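Local coordinates for saposin-like protein (Necator americanus, PDB 3S63) that probably binds lipids and interacts with membranes, as a hookworm member of the saposin-like family, at residues P26-L31 and N56-F61. Numbering follows the deposited sequence.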
ATOM      1  N   PRO A  26       0.412  14.518   4.098  1.00 36.57           N
ATOM      2  CA  PRO A  26      -0.285  15.734   4.519  1.00 33.92           C
ATOM      3  C   PRO A  26      -1.620  15.437   5.189  1.00 42.25           C
ATOM      4  O   PRO A  26      -1.939  16.037   6.213  1.00 51.24           O
ATOM      5  CB  PRO A  26      -0.510  16.488   3.200  1.00 34.11           C
ATOM      6  CG  PRO A  26       0.285  15.753   2.153  1.00 34.46           C
ATOM      7  CD  PRO A  26       0.399  14.340   2.639  1.00 37.71           C
ATOM      8  N   SER A  27      -2.397  14.529   4.614  1.00 34.40           N
ATOM      9  CA  SER A  27      -3.718  14.218   5.137  1.00 35.58           C
ATOM     10  C   SER A  27      -4.257  12.961   4.450  1.00 38.23           C
ATOM     11  O   SER A  27      -3.864  12.650   3.318  1.00 37.22           O
ATOM     12  CB  SER A  27      -4.672  15.392   4.911  1.00 33.40           C
ATOM     13  OG  SER A  27      -5.099  15.447   3.557  1.00 35.06           O
ATOM     14  N   ARG A  28      -5.147  12.237   5.125  1.00 30.78           N
ATOM     15  CA  ARG A  28      -5.720  11.031   4.541  1.00 27.73           C
ATOM     16  C   ARG A  28      -6.339  11.307   3.170  1.00 33.24           C
ATOM     17  O   ARG A  28      -6.087  10.559   2.232  1.00 35.27           O
ATOM     18  CB  ARG A  28      -6.756  10.435   5.472  1.00 29.26           C
ATOM     19  CG  ARG A  28      -6.621   8.953   5.719  1.00 26.95           C
ATOM     20  CD  ARG A  28      -7.626   8.562   6.785  1.00 29.33           C
ATOM     21  NE  ARG A  28      -8.538   7.511   6.336  1.00 32.88           N
ATOM     22  CZ  ARG A  28      -9.809   7.412   6.706  1.00 30.93           C
ATOM     23  NH1 ARG A  28     -10.351   8.304   7.527  1.00 31.26           N
ATOM     24  NH2 ARG A  28     -10.543   6.417   6.251  1.00 36.71           N
ATOM     25  N   ARG A  29      -7.136  12.370   3.037  1.00 29.03           N
ATOM     26  CA  ARG A  29      -7.721  12.677   1.731  1.00 30.10           C
ATOM     27  C   ARG A  29      -6.636  12.737   0.673  1.00 33.05           C
ATOM     28  O   ARG A  29      -6.801  12.176  -0.406  1.00 33.87           O
ATOM     29  CB  ARG A  29      -8.543  13.986   1.743  1.00 29.09           C
ATOM     30  N   LYS A  30      -5.520  13.402   0.982  1.00 36.94           N
ATOM     31  CA  LYS A  30      -4.428  13.528   0.020  1.00 32.73           C
ATOM     32  C   LYS A  30      -3.707  12.218  -0.209  1.00 35.71           C
ATOM     33  O   LYS A  30      -3.428  11.858  -1.343  1.00 41.65           O
ATOM     34  CB  LYS A  30      -3.422  14.588   0.443  1.00 37.36           C
ATOM     35  CG  LYS A  30      -2.433  14.949  -0.662  1.00 39.12           C
ATOM     36  CD  LYS A  30      -3.113  15.723  -1.791  1.00 42.57           C
ATOM     37  CE  LYS A  30      -2.337  15.635  -3.114  1.00 47.77           C
ATOM     38  NZ  LYS A  30      -0.892  16.019  -2.986  1.00 42.69           N
ATOM     39  N   LEU A  31      -3.389  11.517   0.873  1.00 34.65           N
ATOM     40  CA  LEU A  31      -2.841  10.172   0.787  1.00 34.05           C
ATOM     41  C   LEU A  31      -3.643   9.306  -0.189  1.00 36.75           C
ATOM     42  O   LEU A  31      -3.084   8.617  -1.039  1.00 37.51           O
ATOM     43  CB  LEU A  31      -2.878   9.522   2.165  1.00 37.95           C
ATOM     44  CG  LEU A  31      -1.732   8.574   2.521  1.00 39.83           C
ATOM     45  CD1 LEU A  31      -2.194   7.550   3.518  1.00 32.85           C
ATOM     46  CD2 LEU A  31      -1.173   7.896   1.284  1.00 40.04           C
ATOM     47  N   ASN A  56      -8.904   0.272   3.663  1.00 32.57           N
ATOM     48  CA  ASN A  56      -7.829   0.345   4.651  1.00 30.53           C
ATOM     49  C   ASN A  56      -7.017   1.618   4.696  1.00 29.86           C
ATOM     50  O   ASN A  56      -5.918   1.604   5.248  1.00 31.80           O
ATOM     51  CB  ASN A  56      -6.851  -0.816   4.461  1.00 30.95           C
ATOM     52  CG  ASN A  56      -7.493  -2.144   4.696  1.00 32.18           C
ATOM     53  OD1 ASN A  56      -7.750  -2.519   5.840  1.00 34.72           O
ATOM     54  ND2 ASN A  56      -7.768  -2.873   3.618  1.00 29.70           N
ATOM     55  N   SER A  57      -7.520   2.707   4.120  1.00 33.63           N
ATOM     56  CA  SER A  57      -6.713   3.930   4.026  1.00 29.68           C
ATOM     57  C   SER A  57      -6.354   4.485   5.400  1.00 30.13           C
ATOM     58  O   SER A  57      -5.325   5.122   5.552  1.00 33.26           O
ATOM     59  CB  SER A  57      -7.369   5.004   3.135  1.00 28.69           C
ATOM     60  OG  SER A  57      -8.543   5.577   3.701  1.00 29.66           O
ATOM     61  N   ASP A  58      -7.204   4.235   6.394  1.00 29.83           N
ATOM     62  CA  ASP A  58      -6.940   4.685   7.757  1.00 26.44           C
ATOM     63  C   ASP A  58      -5.770   3.933   8.366  1.00 28.48           C
ATOM     64  O   ASP A  58      -4.909   4.527   9.001  1.00 31.65           O
ATOM     65  CB  ASP A  58      -8.192   4.579   8.640  1.00 30.41           C
ATOM     66  CG  ASP A  58      -8.805   3.163   8.668  1.00 35.02           C
ATOM     67  OD1 ASP A  58      -8.324   2.248   7.965  1.00 31.08           O
ATOM     68  OD2 ASP A  58      -9.795   2.972   9.406  1.00 32.15           O
ATOM     69  N   LEU A  59      -5.726   2.625   8.159  1.00 29.29           N
ATOM     70  CA  LEU A  59      -4.609   1.833   8.646  1.00 25.58           C
ATOM     71  C   LEU A  59      -3.327   2.217   7.913  1.00 29.89           C
ATOM     72  O   LEU A  59      -2.287   2.393   8.538  1.00 33.53           O
ATOM     73  CB  LEU A  59      -4.888   0.350   8.473  1.00 27.77           C
ATOM     74  CG  LEU A  59      -3.709  -0.577   8.773  1.00 29.99           C
ATOM     75  CD1 LEU A  59      -3.697  -0.990  10.245  1.00 26.82           C
ATOM     76  CD2 LEU A  59      -3.761  -1.800   7.856  1.00 26.58           C
ATOM     77  N   ILE A  60      -3.393   2.362   6.592  1.00 30.47           N
ATOM     78  CA  ILE A  60      -2.222   2.794   5.827  1.00 29.45           C
ATOM     79  C   ILE A  60      -1.747   4.197   6.211  1.00 29.73           C
ATOM     80  O   ILE A  60      -0.558   4.448   6.275  1.00 34.89           O
ATOM     81  CB  ILE A  60      -2.481   2.735   4.318  1.00 28.74           C
ATOM     82  CG1 ILE A  60      -2.941   1.337   3.943  1.00 27.39           C
ATOM     83  CG2 ILE A  60      -1.230   3.103   3.543  1.00 27.06           C
ATOM     84  CD1 ILE A  60      -3.630   1.278   2.594  1.00 36.48           C
ATOM     85  N   PHE A  61      -2.677   5.105   6.474  1.00 27.20           N
ATOM     86  CA  PHE A  61      -2.330   6.461   6.859  1.00 26.36           C
ATOM     87  C   PHE A  61      -1.609   6.439   8.183  1.00 29.90           C
ATOM     88  O   PHE A  61      -0.523   6.993   8.312  1.00 33.98           O
ATOM     89  CB  PHE A  61      -3.579   7.325   6.961  1.00 29.22           C
ATOM     90  CG  PHE A  61      -3.318   8.737   7.422  1.00 29.51           C
ATOM     91  CD1 PHE A  61      -2.787   9.687   6.549  1.00 32.04           C
ATOM     92  CD2 PHE A  61      -3.650   9.134   8.711  1.00 29.48           C
ATOM     93  CE1 PHE A  61      -2.564  11.011   6.969  1.00 30.48           C
ATOM     94  CE2 PHE A  61      -3.440  10.452   9.138  1.00 32.05           C
ATOM     95  CZ  PHE A  61      -2.892  11.391   8.266  1.00 31.01           C
TER
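Arg-28, in the first turn of helix 28-39, reaches across to helix 46-65 and lays its side chain along Ser-57, Asp-58 and Phe-61. Its polar end meets one hydroxyl: Arg-28 NE donates to Ser-57 OG over 3.3 Å, and Arg-28 NH2 adds a weak bond to the same OG. The oxygen is tilted 18° from the guanidinium plane. The Arg-28 chain bends at chi3, and its guanidinium comes to lie beside this oxygen. Over one face of the group lies Asp-58 CB, 3.7 Å from Arg-28 NE. The two side chains run side by side, but Arg-28 NH2 and Asp-58 OD2 stay 4.7 Å apart, so any attraction between the charges acts without a salt bridge.

Apolar packing centres on Phe-61, whose CB meets Arg-28 CG at 3.7 Å. A chi1 of 177° sets the ring beside its own carbonyl carbon and out to the start of helix 28-39. There Phe-61 CE1 comes 3.4 Å from Arg-28 N, ring against the backbone of the first turn. Arg-28 CB sits over one face near the rim, while Leu-31 CD1 lies at the ring edge and touches Phe-61 CB at 3.7 Å.

The contact thus joins the N-terminal end of helix 28-39, N-capped by Ser-27, to helix 46-65 within the all-helical saposin-like fold. Ile-25 in the preceding loop also touches Phe-61; Leu-31 packs on Val-17 and Ile-60 on Leu-14, both of helix 3-20.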